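Local coordinates for AlyGC mutant - R241A (Glaciecola chathamensis S18K6, PDB 5GKQ), which is an engineered mutant of a calcium-containing alginate lyase of polysaccharide lyase family 6, an enzyme that cleaves alginate, at residues Glu684-Glu689 with Arg708-Leu713; Glu232-Leu237 with Asn255-Thr260; Ile263-Arg268 with Ser287-Met292. All blocks are in the same frame, centred on the assembly; numbering follows the deposited sequence.

Interaction 1: residues Glu684-Glu689 with Arg708-Leu713; sequences ELTVGE and RDLFPL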
ATOM      1  N   GLU A 684      12.188   0.733  22.161  1.00 33.85           N
ATOM      2  CA  GLU A 684      10.904   0.576  22.778  1.00 36.33           C
ATOM      3  C   GLU A 684      10.763  -0.934  22.897  1.00 39.76           C
ATOM      4  O   GLU A 684      10.264  -1.574  22.029  1.00 44.13           O
ATOM      5  CB  GLU A 684       9.801   1.210  21.952  1.00 37.66           C
ATOM      6  CG  GLU A 684       9.750   2.717  22.048  1.00 34.25           C
ATOM      7  CD  GLU A 684       8.571   3.323  21.335  1.00 41.21           C
ATOM      8  OE1 GLU A 684       7.925   2.653  20.559  1.00 43.42           O
ATOM      9  OE2 GLU A 684       8.277   4.485  21.545  1.00 45.39           O
ATOM     10  N   LEU A 685      11.252  -1.490  23.989  1.00 41.12           N
ATOM     11  CA  LEU A 685      11.254  -2.927  24.242  1.00 42.34           C
ATOM     12  C   LEU A 685       9.915  -3.556  24.494  1.00 45.03           C
ATOM     13  O   LEU A 685       9.135  -3.051  25.245  1.00 48.89           O
ATOM     14  CB  LEU A 685      12.163  -3.232  25.405  1.00 42.92           C
ATOM     15  CG  LEU A 685      13.592  -2.767  25.250  1.00 39.42           C
ATOM     16  CD1 LEU A 685      14.434  -3.259  26.398  1.00 38.07           C
ATOM     17  CD2 LEU A 685      14.147  -3.222  23.930  1.00 36.14           C
ATOM     18  N   THR A 686       9.649  -4.680  23.854  1.00 43.49           N
ATOM     19  CA  THR A 686       8.365  -5.337  24.016  1.00 45.25           C
ATOM     20  C   THR A 686       8.598  -6.716  24.579  1.00 45.24           C
ATOM     21  O   THR A 686       9.555  -6.924  25.255  1.00 46.60           O
ATOM     22  CB  THR A 686       7.585  -5.445  22.694  1.00 41.68           C
ATOM     23  OG1 THR A 686       8.357  -6.158  21.750  1.00 41.83           O
ATOM     24  CG2 THR A 686       7.305  -4.127  22.141  1.00 41.03           C
ATOM     25  N   VAL A 687       7.714  -7.649  24.298  1.00 40.23           N
ATOM     26  CA  VAL A 687       7.821  -8.981  24.797  1.00 37.55           C
ATOM     27  C   VAL A 687       8.883  -9.813  24.174  1.00 40.17           C
ATOM     28  O   VAL A 687       9.511  -9.402  23.244  1.00 44.40           O
ATOM     29  CB  VAL A 687       6.496  -9.679  24.557  1.00 40.78           C
ATOM     30  CG1 VAL A 687       5.382  -8.863  25.134  1.00 42.69           C
ATOM     31  CG2 VAL A 687       6.252  -9.884  23.083  1.00 45.51           C
ATOM     32  N   GLY A 688       9.093 -10.997  24.708  1.00 41.25           N
ATOM     33  CA  GLY A 688      10.054 -11.893  24.102  1.00 39.86           C
ATOM     34  C   GLY A 688      11.451 -11.907  24.677  1.00 40.50           C
ATOM     35  O   GLY A 688      12.328 -12.540  24.088  1.00 44.70           O
ATOM     36  N   GLU A 689      11.685 -11.260  25.812  1.00 39.54           N
ATOM     37  CA  GLU A 689      13.015 -11.127  26.394  1.00 41.18           C
ATOM     38  C   GLU A 689      14.053 -10.718  25.348  1.00 39.91           C
ATOM     39  O   GLU A 689      15.005 -11.455  25.088  1.00 43.37           O
ATOM     40  CB  GLU A 689      13.436 -12.414  27.091  1.00 44.83           C
ATOM     41  CG  GLU A 689      12.463 -12.918  28.152  1.00 47.98           C
ATOM     42  CD  GLU A 689      12.995 -14.112  28.946  1.00 53.42           C
ATOM     43  OE1 GLU A 689      12.249 -15.100  29.115  1.00 58.16           O
ATOM     44  OE2 GLU A 689      14.150 -14.067  29.414  1.00 54.73           O
ATOM     45  N   ARG A 708      12.950   2.519  26.667  1.00 43.95           N
ATOM     46  CA  ARG A 708      11.653   2.324  27.283  1.00 42.39           C
ATOM     47  C   ARG A 708      11.288   0.860  27.272  1.00 47.74           C
ATOM     48  O   ARG A 708      11.469   0.180  26.264  1.00 49.63           O
ATOM     49  CB  ARG A 708      10.587   3.091  26.538  1.00 45.37           C
ATOM     50  CG  ARG A 708      11.024   4.467  26.303  1.00 44.63           C
ATOM     51  CD  ARG A 708      10.195   5.095  25.177  1.00 41.26           C
ATOM     52  NE  ARG A 708      10.571   6.450  24.985  1.00 44.12           N
ATOM     53  CZ  ARG A 708      10.096   7.200  23.978  1.00 47.73           C
ATOM     54  NH1 ARG A 708       9.265   6.714  23.089  1.00 55.12           N
ATOM     55  NH2 ARG A 708      10.476   8.447  23.844  1.00 49.93           N
ATOM     56  N   ASP A 709      10.731   0.394  28.374  1.00 51.11           N
ATOM     57  CA  ASP A 709      10.411  -1.012  28.545  1.00 44.45           C
ATOM     58  C   ASP A 709       8.916  -1.122  28.771  1.00 46.30           C
ATOM     59  O   ASP A 709       8.421  -0.809  29.851  1.00 53.10           O
ATOM     60  CB  ASP A 709      11.204  -1.599  29.693  1.00 48.50           C
ATOM     61  CG  ASP A 709      11.374  -3.065  29.563  1.00 50.61           C
ATOM     62  OD1 ASP A 709      10.488  -3.673  28.954  1.00 54.85           O
ATOM     63  OD2 ASP A 709      12.382  -3.614  30.044  1.00 53.36           O
ATOM     64  N   LEU A 710       8.193  -1.558  27.748  1.00 50.61           N
ATOM     65  CA  LEU A 710       6.755  -1.737  27.885  1.00 51.47           C
ATOM     66  C   LEU A 710       6.390  -2.880  28.816  1.00 53.02           C
ATOM     67  O   LEU A 710       5.226  -2.980  29.212  1.00 55.03           O
ATOM     68  CB  LEU A 710       6.116  -1.999  26.523  1.00 54.26           C
ATOM     69  CG  LEU A 710       6.253  -1.052  25.338  1.00 54.58           C
ATOM     70  CD1 LEU A 710       4.994  -1.177  24.468  1.00 54.64           C
ATOM     71  CD2 LEU A 710       6.577   0.386  25.769  1.00 48.39           C
ATOM     72  N   PHE A 711       7.361  -3.725  29.109  1.00 53.86           N
ATOM     73  CA  PHE A 711       7.146  -4.889  29.927  1.00 56.30           C
ATOM     74  C   PHE A 711       8.253  -5.185  30.878  1.00 59.13           C
ATOM     75  O   PHE A 711       8.995  -6.132  30.716  1.00 61.51           O
ATOM     76  CB  PHE A 711       6.879  -6.095  29.052  1.00 54.85           C
ATOM     77  CG  PHE A 711       5.688  -5.941  28.200  1.00 50.23           C
ATOM     78  CD1 PHE A 711       4.450  -6.149  28.710  1.00 49.20           C
ATOM     79  CD2 PHE A 711       5.812  -5.538  26.920  1.00 49.19           C
ATOM     80  CE1 PHE A 711       3.341  -5.989  27.937  1.00 47.52           C
ATOM     81  CE2 PHE A 711       4.716  -5.371  26.145  1.00 50.80           C
ATOM     82  CZ  PHE A 711       3.475  -5.598  26.649  1.00 50.77           C
ATOM     83  N   PRO A 712       8.332  -4.299  31.930  1.00 64.54           N
ATOM     84  CA  PRO A 712       9.368  -4.618  32.901  1.00 64.68           C
ATOM     85  C   PRO A 712       8.639  -5.369  33.981  1.00 72.20           C
ATOM     86  O   PRO A 712       7.494  -5.048  34.243  1.00 76.14           O
ATOM     87  CB  PRO A 712       9.805  -3.259  33.388  1.00 61.43           C
ATOM     88  CG  PRO A 712       8.573  -2.463  33.398  1.00 58.59           C
ATOM     89  CD  PRO A 712       7.613  -3.048  32.433  1.00 60.11           C
ATOM     90  N   LEU A 713       9.244  -6.361  34.600  1.00 73.23           N
ATOM     91  CA  LEU A 713      10.575  -6.784  34.305  1.00 69.69           C
ATOM     92  C   LEU A 713      10.421  -8.141  33.700  1.00 70.54           C
ATOM     93  O   LEU A 713       9.845  -9.036  34.284  1.00 69.32           O
ATOM     94  CB  LEU A 713      11.378  -6.909  35.591  1.00 76.54           C
ATOM     95  CG  LEU A 713      12.321  -5.778  36.010  1.00 77.07           C
ATOM     96  CD1 LEU A 713      11.656  -4.882  37.031  1.00 69.69           C
ATOM     97  CD2 LEU A 713      13.599  -6.350  36.582  1.00 71.44           C
TER

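Interaction 2: residues Glu232-Leu237 with Asn255-Thr260; sequences ESRGTL and NGVDHT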
ATOM      1  N   GLU A 232      17.979 -27.494   8.505  1.00 30.82           N
ATOM      2  CA  GLU A 232      18.168 -26.052   8.442  1.00 25.31           C
ATOM      3  C   GLU A 232      16.834 -25.334   8.572  1.00 27.18           C
ATOM      4  O   GLU A 232      16.557 -24.355   7.887  1.00 28.07           O
ATOM      5  CB  GLU A 232      18.897 -25.656   7.160  1.00 26.95           C
ATOM      6  CG  GLU A 232      20.382 -25.988   7.161  1.00 27.38           C
ATOM      7  CD  GLU A 232      21.111 -25.483   5.928  1.00 30.72           C
ATOM      8  OE1 GLU A 232      20.574 -24.619   5.207  1.00 29.69           O
ATOM      9  OE2 GLU A 232      22.224 -25.975   5.670  1.00 30.93           O
ATOM     10  N   SER A 233      15.996 -25.842   9.465  1.00 29.63           N
ATOM     11  CA  SER A 233      14.660 -25.314   9.683  1.00 27.79           C
ATOM     12  C   SER A 233      14.648 -24.451  10.928  1.00 29.72           C
ATOM     13  O   SER A 233      15.055 -24.892  12.008  1.00 32.80           O
ATOM     14  CB  SER A 233      13.639 -26.438   9.817  1.00 26.19           C
ATOM     15  OG  SER A 233      13.375 -26.970   8.551  1.00 28.23           O
ATOM     16  N   ARG A 234      14.150 -23.232  10.762  1.00 31.92           N
ATOM     17  CA  ARG A 234      14.154 -22.197  11.785  1.00 28.39           C
ATOM     18  C   ARG A 234      12.882 -22.306  12.612  1.00 28.88           C
ATOM     19  O   ARG A 234      11.948 -21.511  12.504  1.00 31.64           O
ATOM     20  CB  ARG A 234      14.314 -20.835  11.129  1.00 31.32           C
ATOM     21  CG  ARG A 234      15.478 -20.818  10.204  1.00 31.75           C
ATOM     22  CD  ARG A 234      15.558 -19.521   9.431  1.00 40.63           C
ATOM     23  NE  ARG A 234      15.178 -18.398  10.248  1.00 45.95           N
ATOM     24  CZ  ARG A 234      15.952 -17.307  10.385  1.00 53.03           C
ATOM     25  NH1 ARG A 234      15.553 -16.317  11.152  1.00 59.97           N
ATOM     26  NH2 ARG A 234      17.128 -17.206   9.767  1.00 50.58           N
ATOM     27  N   GLY A 235      12.861 -23.323  13.460  1.00 29.41           N
ATOM     28  CA  GLY A 235      11.699 -23.583  14.274  1.00 26.75           C
ATOM     29  C   GLY A 235      11.929 -24.822  15.099  1.00 31.11           C
ATOM     30  O   GLY A 235      13.050 -25.321  15.196  1.00 30.72           O
ATOM     31  N   THR A 236      10.847 -25.332  15.677  1.00 31.38           N
ATOM     32  CA  THR A 236      10.927 -26.414  16.644  1.00 27.35           C
ATOM     33  C   THR A 236       9.837 -27.442  16.400  1.00 32.50           C
ATOM     34  O   THR A 236       8.839 -27.181  15.724  1.00 32.32           O
ATOM     35  CB  THR A 236      10.785 -25.898  18.074  1.00 30.44           C
ATOM     36  OG1 THR A 236       9.548 -25.196  18.191  1.00 31.77           O
ATOM     37  CG2 THR A 236      11.917 -24.964  18.416  1.00 32.99           C
ATOM     38  N   LEU A 237      10.036 -28.610  16.988  1.00 27.52           N
ATOM     39  CA  LEU A 237       8.975 -29.584  17.179  1.00 25.48           C
ATOM     40  C   LEU A 237       8.426 -29.345  18.581  1.00 29.52           C
ATOM     41  O   LEU A 237       9.043 -29.742  19.571  1.00 30.87           O
ATOM     42  CB  LEU A 237       9.515 -31.001  16.998  1.00 25.48           C
ATOM     43  CG  LEU A 237       8.604 -32.236  16.870  1.00 27.17           C
ATOM     44  CD1 LEU A 237       9.451 -33.453  16.588  1.00 28.53           C
ATOM     45  CD2 LEU A 237       7.718 -32.515  18.081  1.00 24.48           C
ATOM     46  N   ASN A 255      23.098 -27.193  10.890  1.00 30.37           N
ATOM     47  CA  ASN A 255      24.209 -26.634  10.128  1.00 30.07           C
ATOM     48  C   ASN A 255      24.584 -25.250  10.636  1.00 31.23           C
ATOM     49  O   ASN A 255      24.993 -24.382   9.864  1.00 37.12           O
ATOM     50  CB  ASN A 255      23.897 -26.573   8.637  1.00 26.91           C
ATOM     51  CG  ASN A 255      23.866 -27.930   7.989  1.00 34.26           C
ATOM     52  OD1 ASN A 255      24.410 -28.896   8.514  1.00 40.20           O
ATOM     53  ND2 ASN A 255      23.235 -28.007   6.819  1.00 32.72           N
ATOM     54  N   GLY A 256      24.409 -25.031  11.934  1.00 33.06           N
ATOM     55  CA  GLY A 256      24.700 -23.745  12.529  1.00 32.64           C
ATOM     56  C   GLY A 256      23.883 -22.600  11.988  1.00 33.83           C
ATOM     57  O   GLY A 256      24.306 -21.445  12.095  1.00 37.59           O
ATOM     58  N   VAL A 257      22.717 -22.876  11.410  1.00 31.19           N
ATOM     59  CA  VAL A 257      21.910 -21.813  10.828  1.00 31.12           C
ATOM     60  C   VAL A 257      21.151 -21.088  11.930  1.00 31.10           C
ATOM     61  O   VAL A 257      20.718 -21.686  12.921  1.00 33.57           O
ATOM     62  CB  VAL A 257      20.978 -22.371   9.739  1.00 26.63           C
ATOM     63  CG1 VAL A 257      19.777 -21.484   9.509  1.00 28.27           C
ATOM     64  CG2 VAL A 257      21.741 -22.467   8.472  1.00 28.54           C
ATOM     65  N   ASP A 258      21.012 -19.784  11.750  1.00 30.50           N
ATOM     66  CA  ASP A 258      20.394 -18.922  12.735  1.00 31.22           C
ATOM     67  C   ASP A 258      18.996 -19.395  13.071  1.00 32.48           C
ATOM     68  O   ASP A 258      18.166 -19.588  12.186  1.00 36.21           O
ATOM     69  CB  ASP A 258      20.356 -17.499  12.193  1.00 34.14           C
ATOM     70  CG  ASP A 258      20.400 -16.475  13.270  1.00 39.69           C
ATOM     71  OD1 ASP A 258      20.672 -16.853  14.426  1.00 44.08           O
ATOM     72  OD2 ASP A 258      20.171 -15.288  12.964  1.00 46.61           O
ATOM     73  N   HIS A 259      18.750 -19.593  14.362  1.00 36.59           N
ATOM     74  CA  HIS A 259      17.423 -19.869  14.916  1.00 33.36           C
ATOM     75  C   HIS A 259      16.919 -21.268  14.575  1.00 30.41           C
ATOM     76  O   HIS A 259      15.727 -21.474  14.372  1.00 30.31           O
ATOM     77  CB  HIS A 259      16.413 -18.812  14.494  1.00 33.97           C
ATOM     78  CG  HIS A 259      16.704 -17.460  15.055  1.00 34.79           C
ATOM     79  ND1 HIS A 259      16.719 -17.205  16.408  1.00 35.62           N
ATOM     80  CD2 HIS A 259      16.987 -16.287  14.448  1.00 34.45           C
ATOM     81  CE1 HIS A 259      16.998 -15.932  16.609  1.00 37.37           C
ATOM     82  NE2 HIS A 259      17.164 -15.353  15.434  1.00 36.37           N
ATOM     83  N   THR A 260      17.805 -22.245  14.598  1.00 28.61           N
ATOM     84  CA  THR A 260      17.395 -23.630  14.464  1.00 29.65           C
ATOM     85  C   THR A 260      17.132 -24.238  15.841  1.00 30.42           C
ATOM     86  O   THR A 260      18.053 -24.323  16.657  1.00 31.30           O
ATOM     87  CB  THR A 260      18.470 -24.403  13.705  1.00 30.89           C
ATOM     88  OG1 THR A 260      19.763 -23.957  14.116  1.00 30.57           O
ATOM     89  CG2 THR A 260      18.332 -24.157  12.222  1.00 28.05           C
TER

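Interaction 3: residues Ile263-Arg268 with Ser287-Met292; sequences IRVINR and SGLTVM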
ATOM      1  N   ILE A 263      13.351 -29.605  20.051  1.00 28.32           N
ATOM      2  CA  ILE A 263      12.216 -30.335  20.602  1.00 28.27           C
ATOM      3  C   ILE A 263      11.779 -29.610  21.862  1.00 33.88           C
ATOM      4  O   ILE A 263      12.554 -29.504  22.815  1.00 35.68           O
ATOM      5  CB  ILE A 263      12.564 -31.793  20.925  1.00 28.13           C
ATOM      6  CG1 ILE A 263      12.949 -32.552  19.672  1.00 24.81           C
ATOM      7  CG2 ILE A 263      11.386 -32.479  21.599  1.00 28.17           C
ATOM      8  CD1 ILE A 263      13.628 -33.828  19.987  1.00 28.24           C
ATOM      9  N   ARG A 264      10.545 -29.127  21.888  1.00 35.02           N
ATOM     10  CA  ARG A 264      10.019 -28.413  23.041  1.00 32.32           C
ATOM     11  C   ARG A 264       9.017 -29.299  23.759  1.00 35.01           C
ATOM     12  O   ARG A 264       7.969 -29.625  23.197  1.00 33.91           O
ATOM     13  CB  ARG A 264       9.349 -27.108  22.633  1.00 31.08           C
ATOM     14  CG  ARG A 264       9.405 -26.092  23.720  1.00 37.12           C
ATOM     15  CD  ARG A 264       8.235 -25.152  23.782  1.00 41.01           C
ATOM     16  NE  ARG A 264       7.951 -24.479  22.531  1.00 37.63           N
ATOM     17  CZ  ARG A 264       7.167 -23.417  22.423  1.00 41.95           C
ATOM     18  NH1 ARG A 264       6.613 -22.885  23.501  1.00 42.52           N
ATOM     19  NH2 ARG A 264       6.950 -22.887  21.234  1.00 48.22           N
ATOM     20  N   VAL A 265       9.312 -29.643  25.006  1.00 35.27           N
ATOM     21  CA  VAL A 265       8.501 -30.573  25.779  1.00 37.20           C
ATOM     22  C   VAL A 265       7.601 -29.793  26.728  1.00 38.84           C
ATOM     23  O   VAL A 265       8.072 -29.022  27.571  1.00 40.06           O
ATOM     24  CB  VAL A 265       9.380 -31.574  26.544  1.00 39.11           C
ATOM     25  CG1 VAL A 265       8.521 -32.660  27.202  1.00 36.18           C
ATOM     26  CG2 VAL A 265      10.412 -32.185  25.606  1.00 33.73           C
ATOM     27  N   ILE A 266       6.318 -30.018  26.614  1.00 36.32           N
ATOM     28  CA  ILE A 266       5.355 -29.413  27.454  1.00 35.58           C
ATOM     29  C   ILE A 266       4.387 -30.527  27.761  1.00 40.82           C
ATOM     30  O   ILE A 266       4.272 -31.441  27.014  1.00 43.25           O
ATOM     31  CB  ILE A 266       4.623 -28.330  26.711  1.00 38.95           C
ATOM     32  CG1 ILE A 266       5.603 -27.377  26.106  1.00 36.64           C
ATOM     33  CG2 ILE A 266       3.769 -27.544  27.646  1.00 42.10           C
ATOM     34  CD1 ILE A 266       4.954 -26.263  25.366  1.00 41.40           C
ATOM     35  N   ASN A 267       3.699 -30.454  28.870  1.00 39.67           N
ATOM     36  CA  ASN A 267       2.716 -31.443  29.232  1.00 38.11           C
ATOM     37  C   ASN A 267       3.135 -32.789  29.755  1.00 39.54           C
ATOM     38  O   ASN A 267       4.225 -32.975  30.190  1.00 44.73           O
ATOM     39  CB  ASN A 267       1.653 -31.567  28.169  1.00 37.68           C
ATOM     40  CG  ASN A 267       1.249 -30.252  27.625  1.00 41.30           C
ATOM     41  OD1 ASN A 267       0.606 -29.486  28.271  1.00 41.45           O
ATOM     42  ND2 ASN A 267       1.623 -29.995  26.422  1.00 42.56           N
ATOM     43  N   ARG A 268       2.217 -33.726  29.723  1.00 38.43           N
ATOM     44  CA  ARG A 268       2.408 -35.031  30.305  1.00 39.57           C
ATOM     45  C   ARG A 268       2.716 -36.252  29.485  1.00 42.85           C
ATOM     46  O   ARG A 268       2.277 -36.377  28.394  1.00 42.41           O
ATOM     47  CB  ARG A 268       1.083 -35.373  30.958  1.00 45.61           C
ATOM     48  CG  ARG A 268       1.035 -35.341  32.457  1.00 49.98           C
ATOM     49  CD  ARG A 268      -0.392 -35.448  32.961  1.00 49.80           C
ATOM     50  NE  ARG A 268      -1.146 -34.265  32.604  1.00 51.74           N
ATOM     51  CZ  ARG A 268      -2.433 -34.277  32.319  1.00 59.98           C
ATOM     52  NH1 ARG A 268      -3.059 -33.162  31.998  1.00 61.42           N
ATOM     53  NH2 ARG A 268      -3.091 -35.410  32.364  1.00 64.15           N
ATOM     54  N   SER A 287      14.850 -23.263  21.531  1.00 33.32           N
ATOM     55  CA  SER A 287      16.097 -23.936  21.850  1.00 32.75           C
ATOM     56  C   SER A 287      16.119 -25.340  21.252  1.00 29.67           C
ATOM     57  O   SER A 287      15.088 -25.906  20.897  1.00 29.26           O
ATOM     58  CB  SER A 287      16.287 -24.005  23.363  1.00 33.25           C
ATOM     59  OG  SER A 287      16.336 -22.709  23.936  1.00 37.66           O
ATOM     60  N   GLY A 288      17.314 -25.904  21.152  1.00 28.79           N
ATOM     61  CA  GLY A 288      17.437 -27.259  20.657  1.00 27.27           C
ATOM     62  C   GLY A 288      16.664 -28.266  21.483  1.00 31.62           C
ATOM     63  O   GLY A 288      16.114 -29.226  20.949  1.00 33.86           O
ATOM     64  N   LEU A 289      16.616 -28.075  22.795  1.00 32.37           N
ATOM     65  CA  LEU A 289      15.809 -28.914  23.667  1.00 27.89           C
ATOM     66  C   LEU A 289      15.289 -28.035  24.774  1.00 29.75           C
ATOM     67  O   LEU A 289      16.069 -27.387  25.473  1.00 32.60           O
ATOM     68  CB  LEU A 289      16.601 -30.084  24.249  1.00 30.79           C
ATOM     69  CG  LEU A 289      15.906 -30.932  25.320  1.00 30.45           C
ATOM     70  CD1 LEU A 289      14.692 -31.600  24.718  1.00 25.96           C
ATOM     71  CD2 LEU A 289      16.852 -31.986  25.892  1.00 24.96           C
ATOM     72  N   THR A 290      13.988 -28.027  24.950  1.00 32.59           N
ATOM     73  CA  THR A 290      13.339 -27.116  25.864  1.00 29.72           C
ATOM     74  C   THR A 290      12.349 -27.891  26.703  1.00 34.28           C
ATOM     75  O   THR A 290      11.515 -28.614  26.154  1.00 37.40           O
ATOM     76  CB  THR A 290      12.617 -26.028  25.102  1.00 30.25           C
ATOM     77  OG1 THR A 290      13.559 -25.283  24.342  1.00 36.85           O
ATOM     78  CG2 THR A 290      11.981 -25.145  26.040  1.00 31.82           C
ATOM     79  N   VAL A 291      12.444 -27.753  28.018  1.00 33.63           N
ATOM     80  CA  VAL A 291      11.513 -28.386  28.938  1.00 35.38           C
ATOM     81  C   VAL A 291      10.743 -27.269  29.631  1.00 37.13           C
ATOM     82  O   VAL A 291      11.239 -26.637  30.561  1.00 41.05           O
ATOM     83  CB  VAL A 291      12.232 -29.292  29.936  1.00 37.49           C
ATOM     84  CG1 VAL A 291      11.226 -29.997  30.808  1.00 34.75           C
ATOM     85  CG2 VAL A 291      13.117 -30.291  29.182  1.00 35.90           C
ATOM     86  N   MET A 292       9.517 -27.032  29.197  1.00 41.74           N
ATOM     87  CA  MET A 292       8.784 -25.861  29.639  1.00 38.53           C
ATOM     88  C   MET A 292       8.331 -25.971  31.089  1.00 41.34           C
ATOM     89  O   MET A 292       8.145 -27.055  31.647  1.00 44.53           O
ATOM     90  CB  MET A 292       7.563 -25.642  28.756  1.00 39.24           C
ATOM     91  CG  MET A 292       7.856 -24.994  27.432  1.00 41.14           C
ATOM     92  SD  MET A 292       8.093 -23.218  27.537  1.00 40.39           S
ATOM     93  CE  MET A 292       9.802 -23.187  27.499  1.00 36.45           C
TER

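Interaction 1: residues Glu684-Glu689 with Arg708-Leu713
Glu684 and Arg708 reach out side by side from adjacent parallel strands, both chains extended and pointing the same way. In each, CG stands beside the backbone N and anti to the carbonyl carbon (chi1 -76° and -48°), a shared choice that runs the two chains alongside each other. Arg708 NH1 lies 2.9 Å from Glu684 OE2 in a salt bridge whose hydrogen-bond component is weak; the carboxylate and guanidinium planes are turned 36° apart, and the oxygen sits at the guanidinium edge. The other carboxylate oxygen, OE1, is taken by His663 of the preceding strand. On the opposite face of the sheet, Leu685 slants past Asp709, its CB 3.9 Å from Asp709 OD1. That oxygen also accepts a bond from Phe711 N (3.1 Å), an Asx turn at the end of strand 706-709. Just after this turn the Phe711 ring lies alongside Val687: CG1 of Val687 stands over one face, offset toward the rim and 3.9 Å from the ring centroid, a CH-pi contact. Thr629 also touches both Val687 and Phe711. The backbones hold this pairing in register, Leu685 N donating to Arg708 O (2.8 Å) and Leu685 O accepting from Leu710 N (3.1 Å). Parallel strands paired in register, with side chains aligned from one strand to the next, are characteristic of stacked coils in a right-handed parallel beta-helix; here strand 706-709 is the outermost of its sheet, and the contact carries on into the loops that follow both strands.

Interaction 2: residues Glu232-Leu237 with Asn255-Thr260
Glu232 and Asn255 supply the one hydrogen bond between these loops: Asn255 ND2 donates to Glu232 OE2, at a modelled 2.5 Å that is implausibly short and doubtful at this resolution. The acceptor uses its anti lone pair and lies in the amide plane, while carboxylate and amide are turned 75° apart. Apolar contact continues along the same side chain, with Val257 CG2 crossing it at 4.0 Å from Glu232 CG. With Glu232 replaced by an alanine, the Asn255 amide is likely to lose its acceptor and Val257 CG2 the methylene it packs on. Two backbone oxygens of the turn approach Arg234: His259 O meets its CA (3.1 Å) in a CA-H...O contact, and Asp258 O sits over one guanidinium face. A bend at chi3 (38°) folds the guanidinium back over the Val257-Thr260 type II turn, which Thr260 OG1 reinforces by donating to Val257 O (2.7 Å). Other polar ends turn to the C-terminal part: Arg234 forms a salt bridge with Glu605, Asp258 OD2 bonds Tyr606 and His259 bonds His637. The chemistry thus divides: a neutral amide meets a probably charged carboxylate at one end, and charged or polar groups reach distant residues at the other.

Interaction 3: residues Ile263-Arg268 with Ser287-Met292
Strands 263-265 and 289-292 run parallel, 13° apart and 4.7 Å between axes, with Ile263, Arg264 and Val265 facing Leu289, Thr290 and Val291 in turn. Four backbone bonds join them: Ile263 N to Gly288 O, Thr290 N to Ile263 O, Val265 N to Thr290 O (2.7 Å), and Met292 N to Val265 O. On one face Arg264 and Thr290 lie side by side. The first torsion of the arginine (chi1 -152°) swings CG away from the backbone N and sets it 3.5 Å from Thr290 CB, and its CD then reaches Met292 CG (3.7 Å). The chain bends twice and takes its head toward the preceding strands, where NE makes a weak bond to Thr238 and NH2 a long, weak ion pair with Glu214, a residue of the glycan pocket. Met292, itself bent at chi2 and chi3, also lies alongside Ile266, CG to CG1 at 3.5 Å. The opposite face is largely aliphatic: Leu289 CD1 approaches both Ile263 CB and Val265 CG2 at 4.4 Å, and Ile272 packs on Ile263 and Val265. Mostly hydrocarbon thus lines one side of the buried pair, while on the other the methylenes of Arg264 are packed against the next strand and its charged end is directed toward the sugar-binding side, probably adding positive charge near the pocket.

Overall arrangement
Interactions 2 and 3 are consecutive in the N-terminal, chondroitinase B-like part and touch directly: Leu237 O lies 2.8 Å from Arg264 N, a probable hydrogen bond, because strands 236-241 and 263-265 are neighbours. Their centres are 15 Å apart. Interaction 1 belongs to the C-terminal part, 25 Å and 24 Å from them between centres, and touches neither; the nearest atoms are about 9 Å away in both cases. All three lie within about 6 to 12 Å of a bound mannuronate: Arg264 at about 6 Å, Val687 at 9 Å and Gly235 at 12 Å, with calcium about 7 Å from the Arg264 side chain. Glu689 also bridges the two parts through a salt bridge with Arg284.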